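Local coordinates for GCN5-related N-acetyltransferase (Kribbella flavida, PDB 4MY0), which probably transfers an acetyl group from acetyl-CoA to an amino group of aminoglycoside-type substrates, at residues V214-D226 with T242-Y256. Residues are numbered along the deposited sequence; the frame is centred on the assembly and turned at random.
Sequences VVYNWSDGDLQVD and TVGSGASIARTVHAY. With ACO (acetyl coenzyme *a), chain P.
Val243 and Leu223 meet where a helix packs against one face of a parallel strand pair, in a beta-alpha-beta unit of the second GNAT domain: strand 222-230, helix 233-244, strand 252-256. The parallel register follows from four backbone hydrogen bonds: Leu223 N to Thr252 O, His254 N to Leu223 O, Val225 N to His254 O and Tyr256 N to Val225 O, the last almost straight. Leu223, Val225, Val253 and Ala255 share the face turned to the helix. With CG1 anti to the backbone N (chi1 -178°), Val243 sends that methyl to Val225 CG2, while its CG2 lies over one face of the Tyr216 ring, 4.1 Å from the ring centroid, an off-centre CH-pi contact. Tyr216 OH lies 3.0 Å from a water, which in turn donates to Val243 O.

The other face carries Gln224 and His254. Gln224 runs out extended, and its amide stands almost perpendicular (88°) to the Tyr256 ring, Gln224 CD meeting the ring edge at Tyr256 CE2 (3.7 Å). Gln224 NE2 donates to Asp226 OD1 at 2.7 Å, with the carboxylate oxygen close to the amide plane. Were Gln224 an alanine, Asp226 OD1 would probably lose this donor and the Tyr256 edge its amide neighbour. The His254 ring is turned 83° to the Asp222 carboxylate, and its ND1 is hydrogen-bonded to Ser144 OG on strand 135-146.

Just before the type I' turn from Ser219 to Asp222, Trp218 CH2 meets Ile249 CG2 at 3.8 Å, and Trp218 NE1 is hydrogen-bonded to Ala26 O of the second subunit. Next to Ile249, in the loop leading to strand 252-256, Ser248 OG donates to the pantetheine carbonyl O5P of acetyl-CoA at 2.5 Å, so short that the exact length is doubtful.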
loop_
_atom_site.group_PDB
_atom_site.type_symbol
_atom_site.label_atom_id
_atom_site.label_comp_id
_atom_site.label_asym_id
_atom_site.label_seq_id
_atom_site.Cartn_x
_atom_site.Cartn_y
_atom_site.Cartn_z
ATOM N N VAL C 214 -16.093 -22.006 21.584
ATOM C CA VAL C 214 -15.389 -21.189 20.604
ATOM C C VAL C 214 -13.904 -21.245 20.933
ATOM O O VAL C 214 -13.507 -21.274 22.115
ATOM C CB VAL C 214 -15.906 -19.729 20.584
ATOM C CG1 VAL C 214 -15.677 -19.059 21.923
ATOM C CG2 VAL C 214 -15.239 -18.909 19.454
ATOM N N VAL C 215 -13.089 -21.316 19.889
ATOM C CA VAL C 215 -11.645 -21.241 20.044
ATOM C C VAL C 215 -11.154 -20.125 19.142
ATOM O O VAL C 215 -11.453 -20.106 17.948
ATOM C CB VAL C 215 -10.959 -22.553 19.652
ATOM C CG1 VAL C 215 -9.451 -22.460 19.914
ATOM C CG2 VAL C 215 -11.577 -23.723 20.443
ATOM N N TYR C 216 -10.424 -19.173 19.713
ATOM C CA TYR C 216 -9.899 -18.072 18.915
ATOM C C TYR C 216 -8.513 -17.642 19.385
ATOM O O TYR C 216 -7.998 -18.148 20.390
ATOM C CB TYR C 216 -10.873 -16.887 18.875
ATOM C CG TYR C 216 -11.100 -16.183 20.195
ATOM C CD1 TYR C 216 -10.515 -14.949 20.456
ATOM C CD2 TYR C 216 -11.922 -16.734 21.166
ATOM C CE1 TYR C 216 -10.733 -14.298 21.648
ATOM C CE2 TYR C 216 -12.144 -16.090 22.368
ATOM C CZ TYR C 216 -11.548 -14.874 22.605
ATOM O OH TYR C 216 -11.792 -14.226 23.799
ATOM N N ASN C 217 -7.896 -16.735 18.630
ATOM C CA ASN C 217 -6.539 -16.281 18.938
ATOM C C ASN C 217 -6.243 -14.952 18.253
ATOM O O ASN C 217 -7.047 -14.471 17.446
ATOM C CB ASN C 217 -5.508 -17.335 18.511
ATOM C CG ASN C 217 -5.806 -17.918 17.138
ATOM O OD1 ASN C 217 -5.648 -17.248 16.118
ATOM N ND2 ASN C 217 -6.248 -19.174 17.111
ATOM N N TRP C 218 -5.094 -14.357 18.573
ATOM C CA TRP C 218 -4.697 -13.106 17.933
ATOM C C TRP C 218 -4.161 -13.344 16.540
ATOM O O TRP C 218 -3.408 -14.291 16.323
ATOM C CB TRP C 218 -3.624 -12.409 18.760
ATOM C CG TRP C 218 -4.169 -11.853 20.037
ATOM C CD1 TRP C 218 -4.073 -12.404 21.285
ATOM C CD2 TRP C 218 -4.918 -10.640 20.187
ATOM N NE1 TRP C 218 -4.708 -11.599 22.197
ATOM C CE2 TRP C 218 -5.230 -10.507 21.551
ATOM C CE3 TRP C 218 -5.330 -9.641 19.301
ATOM C CZ2 TRP C 218 -5.951 -9.421 22.050
ATOM C CZ3 TRP C 218 -6.046 -8.566 19.792
ATOM C CH2 TRP C 218 -6.357 -8.469 21.156
ATOM N N SER C 219 -4.525 -12.460 15.612
ATOM C CA SER C 219 -3.949 -12.469 14.265
ATOM C C SER C 219 -3.566 -11.028 13.866
ATOM O O SER C 219 -4.406 -10.277 13.379
ATOM C CB SER C 219 -4.950 -13.070 13.271
ATOM O OG SER C 219 -4.352 -13.331 12.016
ATOM N N ASP C 220 -2.314 -10.647 14.115
ATOM C CA ASP C 220 -1.798 -9.311 13.770
ATOM C C ASP C 220 -2.686 -8.155 14.203
ATOM O O ASP C 220 -3.068 -7.328 13.374
ATOM C CB ASP C 220 -1.584 -9.174 12.261
ATOM C CG ASP C 220 -0.630 -10.203 11.713
ATOM O OD1 ASP C 220 0.580 -10.125 12.027
ATOM O OD2 ASP C 220 -1.097 -11.073 10.947
ATOM N N GLY C 221 -3.026 -8.097 15.478
ATOM C CA GLY C 221 -3.836 -6.999 15.973
ATOM C C GLY C 221 -5.326 -7.264 15.883
ATOM O O GLY C 221 -6.121 -6.601 16.557
ATOM N N ASP C 222 -5.725 -8.219 15.046
ATOM C CA ASP C 222 -7.127 -8.633 15.045
ATOM C C ASP C 222 -7.309 -9.986 15.734
ATOM O O ASP C 222 -6.336 -10.637 16.126
ATOM C CB ASP C 222 -7.669 -8.679 13.620
ATOM C CG ASP C 222 -7.694 -7.301 12.970
ATOM O OD1 ASP C 222 -8.155 -6.324 13.628
ATOM O OD2 ASP C 222 -7.239 -7.200 11.808
ATOM N N LEU C 223 -8.557 -10.414 15.869
ATOM C CA LEU C 223 -8.829 -11.734 16.419
ATOM C C LEU C 223 -9.267 -12.658 15.288
ATOM O O LEU C 223 -9.843 -12.218 14.272
ATOM C CB LEU C 223 -9.896 -11.660 17.509
ATOM C CG LEU C 223 -9.493 -10.890 18.761
ATOM C CD1 LEU C 223 -10.707 -10.672 19.647
ATOM C CD2 LEU C 223 -8.410 -11.635 19.522
ATOM N N GLN C 224 -8.949 -13.931 15.447
ATOM C CA GLN C 224 -9.309 -14.919 14.452
ATOM C C GLN C 224 -10.007 -16.078 15.159
ATOM O O GLN C 224 -9.474 -16.642 16.115
ATOM C CB GLN C 224 -8.064 -15.433 13.751
ATOM C CG GLN C 224 -8.333 -16.678 12.927
ATOM C CD GLN C 224 -7.071 -17.277 12.364
ATOM O OE1 GLN C 224 -6.396 -16.658 11.548
ATOM N NE2 GLN C 224 -6.741 -18.495 12.800
ATOM N N VAL C 225 -11.195 -16.424 14.687
ATOM C CA VAL C 225 -11.929 -17.560 15.243
ATOM C C VAL C 225 -11.561 -18.805 14.436
ATOM O O VAL C 225 -11.757 -18.830 13.220
ATOM C CB VAL C 225 -13.439 -17.292 15.198
ATOM C CG1 VAL C 225 -14.231 -18.544 15.575
ATOM C CG2 VAL C 225 -13.791 -16.118 16.120
ATOM N N ASP C 226 -10.980 -19.810 15.096
ATOM C CA ASP C 226 -10.642 -21.071 14.432
ATOM C C ASP C 226 -11.891 -21.925 14.280
ATOM O O ASP C 226 -12.048 -22.660 13.304
ATOM C CB ASP C 226 -9.610 -21.874 15.237
ATOM C CG ASP C 226 -8.213 -21.284 15.179
ATOM O OD1 ASP C 226 -7.923 -20.474 14.264
ATOM O OD2 ASP C 226 -7.394 -21.658 16.055
ATOM N N THR C 242 -18.462 -13.178 23.484
ATOM C CA THR C 242 -17.177 -13.420 24.152
ATOM C C THR C 242 -16.003 -12.984 23.271
ATOM O O THR C 242 -15.125 -12.246 23.720
ATOM C CB THR C 242 -17.008 -14.899 24.535
ATOM O OG1 THR C 242 -18.124 -15.305 25.332
ATOM C CG2 THR C 242 -15.716 -15.114 25.331
ATOM N N VAL C 243 -15.990 -13.425 22.014
ATOM C CA VAL C 243 -14.927 -13.021 21.092
ATOM C C VAL C 243 -14.929 -11.500 20.887
ATOM O O VAL C 243 -13.886 -10.840 20.977
ATOM C CB VAL C 243 -15.068 -13.714 19.720
ATOM C CG1 VAL C 243 -13.917 -13.313 18.793
ATOM C CG2 VAL C 243 -15.112 -15.232 19.888
ATOM N N GLY C 244 -16.109 -10.949 20.622
ATOM C CA GLY C 244 -16.254 -9.525 20.354
ATOM C C GLY C 244 -15.962 -8.619 21.539
ATOM O O GLY C 244 -15.719 -7.425 21.358
ATOM N N SER C 245 -15.977 -9.178 22.749
ATOM C CA SER C 245 -15.688 -8.402 23.953
ATOM C C SER C 245 -14.298 -7.770 23.859
ATOM O O SER C 245 -13.985 -6.846 24.599
ATOM C CB SER C 245 -15.765 -9.280 25.205
ATOM O OG SER C 245 -14.641 -10.158 25.273
ATOM N N GLY C 246 -13.464 -8.270 22.948
ATOM C CA GLY C 246 -12.147 -7.689 22.728
ATOM C C GLY C 246 -12.105 -6.412 21.887
ATOM O O GLY C 246 -11.018 -5.916 21.569
ATOM N N ALA C 247 -13.273 -5.864 21.539
ATOM C CA ALA C 247 -13.364 -4.805 20.517
ATOM C C ALA C 247 -12.616 -3.521 20.847
ATOM O O ALA C 247 -12.291 -2.751 19.937
ATOM C CB ALA C 247 -14.834 -4.472 20.183
ATOM N N SER C 248 -12.365 -3.271 22.133
ATOM C CA SER C 248 -11.635 -2.060 22.539
ATOM C C SER C 248 -10.205 -2.053 21.976
ATOM O O SER C 248 -9.600 -0.995 21.805
ATOM C CB SER C 248 -11.595 -1.966 24.062
ATOM O OG SER C 248 -11.264 -3.231 24.634
ATOM N N ILE C 249 -9.681 -3.251 21.699
ATOM C CA ILE C 249 -8.334 -3.434 21.163
ATOM C C ILE C 249 -8.384 -3.926 19.709
ATOM O O ILE C 249 -7.684 -3.408 18.833
ATOM C CB ILE C 249 -7.562 -4.483 21.997
ATOM C CG1 ILE C 249 -7.517 -4.074 23.474
ATOM C CG2 ILE C 249 -6.161 -4.712 21.418
ATOM C CD1 ILE C 249 -6.793 -2.736 23.720
ATOM N N ALA C 250 -9.196 -4.952 19.465
ATOM C CA ALA C 250 -9.292 -5.540 18.129
ATOM C C ALA C 250 -10.522 -5.005 17.412
ATOM O O ALA C 250 -11.644 -5.201 17.875
ATOM C CB ALA C 250 -9.352 -7.061 18.220
ATOM N N ARG C 251 -10.311 -4.321 16.292
ATOM C CA ARG C 251 -11.411 -3.755 15.521
ATOM C C ARG C 251 -12.104 -4.845 14.704
ATOM O O ARG C 251 -13.322 -4.804 14.475
ATOM C CB ARG C 251 -10.917 -2.635 14.600
ATOM C CG ARG C 251 -10.811 -1.254 15.271
ATOM C CD ARG C 251 -9.807 -1.250 16.423
ATOM N NE ARG C 251 -9.505 0.092 16.917
ATOM C CZ ARG C 251 -9.969 0.601 18.057
ATOM N NH1 ARG C 251 -9.633 1.837 18.415
ATOM N NH2 ARG C 251 -10.767 -0.122 18.840
ATOM N N THR C 252 -11.326 -5.837 14.300
ATOM C CA THR C 252 -11.795 -6.839 13.348
ATOM C C THR C 252 -11.670 -8.270 13.877
ATOM O O THR C 252 -10.680 -8.627 14.522
ATOM C CB THR C 252 -11.017 -6.688 12.029
ATOM O OG1 THR C 252 -11.288 -5.389 11.481
ATOM C CG2 THR C 252 -11.404 -7.768 11.016
ATOM N N VAL C 253 -12.685 -9.085 13.605
ATOM C CA VAL C 253 -12.627 -10.510 13.892
ATOM C C VAL C 253 -12.711 -11.315 12.604
ATOM O O VAL C 253 -13.719 -11.250 11.903
ATOM C CB VAL C 253 -13.798 -10.956 14.774
ATOM C CG1 VAL C 253 -13.747 -12.481 14.961
ATOM C CG2 VAL C 253 -13.752 -10.250 16.129
ATOM N N HIS C 254 -11.665 -12.077 12.286
ATOM C CA HIS C 254 -11.731 -12.962 11.134
ATOM C C HIS C 254 -12.288 -14.307 11.618
ATOM O O HIS C 254 -12.009 -14.730 12.748
ATOM C CB HIS C 254 -10.340 -13.157 10.521
ATOM C CG HIS C 254 -9.643 -11.877 10.159
ATOM N ND1 HIS C 254 -10.119 -11.014 9.194
ATOM C CD2 HIS C 254 -8.489 -11.332 10.616
ATOM C CE1 HIS C 254 -9.294 -9.985 9.080
ATOM N NE2 HIS C 254 -8.299 -10.151 9.936
ATOM N N ALA C 255 -13.086 -14.978 10.793
ATOM C CA ALA C 255 -13.604 -16.281 11.206
ATOM C C ALA C 255 -13.585 -17.299 10.086
ATOM O O ALA C 255 -13.955 -17.008 8.935
ATOM C CB ALA C 255 -15.002 -16.153 11.779
ATOM N N TYR C 256 -13.146 -18.499 10.434
ATOM C CA TYR C 256 -13.289 -19.637 9.545
ATOM C C TYR C 256 -14.625 -20.294 9.828
ATOM O O TYR C 256 -14.894 -20.736 10.956
ATOM C CB TYR C 256 -12.132 -20.615 9.738
ATOM C CG TYR C 256 -10.852 -20.061 9.189
ATOM C CD1 TYR C 256 -10.590 -20.115 7.823
ATOM C CD2 TYR C 256 -9.912 -19.446 10.020
ATOM C CE1 TYR C 256 -9.430 -19.587 7.297
ATOM C CE2 TYR C 256 -8.737 -18.923 9.498
ATOM C CZ TYR C 256 -8.508 -19.000 8.133
ATOM O OH TYR C 256 -7.356 -18.485 7.585
HETATM N N1A ACO P . -17.162 -0.729 23.830
HETATM C C2A ACO P . -18.134 0.066 24.329
HETATM N N3A ACO P . -18.493 0.072 25.631
HETATM C C4A ACO P . -17.876 -0.746 26.516
HETATM C C5A ACO P . -16.809 -1.646 26.044
HETATM C C6A ACO P . -16.466 -1.599 24.604
HETATM N N6A ACO P . -15.492 -2.397 24.093
HETATM N N7A ACO P . -16.381 -2.337 27.121
HETATM C C8A ACO P . -17.105 -1.925 28.191
HETATM N N9A ACO P . -17.999 -0.982 27.825
HETATM C C1B ACO P . -18.959 -0.280 28.705
HETATM C C2B ACO P . -20.076 -1.185 29.171
HETATM O O2B ACO P . -21.101 -1.339 28.180
HETATM C C3B ACO P . -20.554 -0.413 30.382
HETATM O O3B ACO P . -21.316 0.699 29.926
HETATM P P3B ACO P . -22.925 0.704 29.934
HETATM O O7A ACO P . -23.307 -0.644 29.361
HETATM O O8A ACO P . -23.247 0.876 31.402
HETATM O O9A ACO P . -23.288 1.893 29.077
HETATM C C4B ACO P . -19.290 0.193 30.970
HETATM O O4B ACO P . -18.323 0.157 29.908
HETATM C C5B ACO P . -18.766 -0.586 32.175
HETATM O O5B ACO P . -18.778 -1.975 31.833
HETATM P P1A ACO P . -18.011 -3.114 32.678
HETATM O O1A ACO P . -17.693 -2.629 34.073
HETATM O O2A ACO P . -18.793 -4.369 32.412
HETATM O O3A ACO P . -16.602 -3.136 31.887
HETATM P P2A ACO P . -15.728 -4.453 31.587
HETATM O O4A ACO P . -15.726 -5.297 32.847
HETATM O O5A ACO P . -16.220 -5.052 30.305
HETATM O O6A ACO P . -14.237 -3.845 31.398
HETATM C CBP ACO P . -12.585 -3.337 29.717
HETATM C CCP ACO P . -13.930 -2.961 30.321
HETATM C CDP ACO P . -11.458 -3.157 30.729
HETATM C CEP ACO P . -12.338 -2.445 28.510
HETATM C CAP ACO P . -12.703 -4.809 29.311
HETATM O OAP ACO P . -13.853 -4.974 28.463
HETATM C C9P ACO P . -11.451 -5.347 28.669
HETATM O O9P ACO P . -10.641 -5.944 29.369
HETATM N N8P ACO P . -11.278 -5.164 27.351
HETATM C C7P ACO P . -10.120 -5.646 26.608
HETATM C C6P ACO P . -8.807 -5.028 27.082
HETATM C C5P ACO P . -8.911 -3.519 27.134
HETATM O O5P ACO P . -9.388 -2.895 26.193
HETATM N N4P ACO P . -8.440 -2.921 28.229
HETATM C C3P ACO P . -7.829 -1.596 28.158
HETATM C C2P ACO P . -8.713 -0.516 28.761
HETATM S S1P ACO P . -7.816 1.010 28.869
HETATM O O HOH W 1 -12.009 -11.290 23.313
#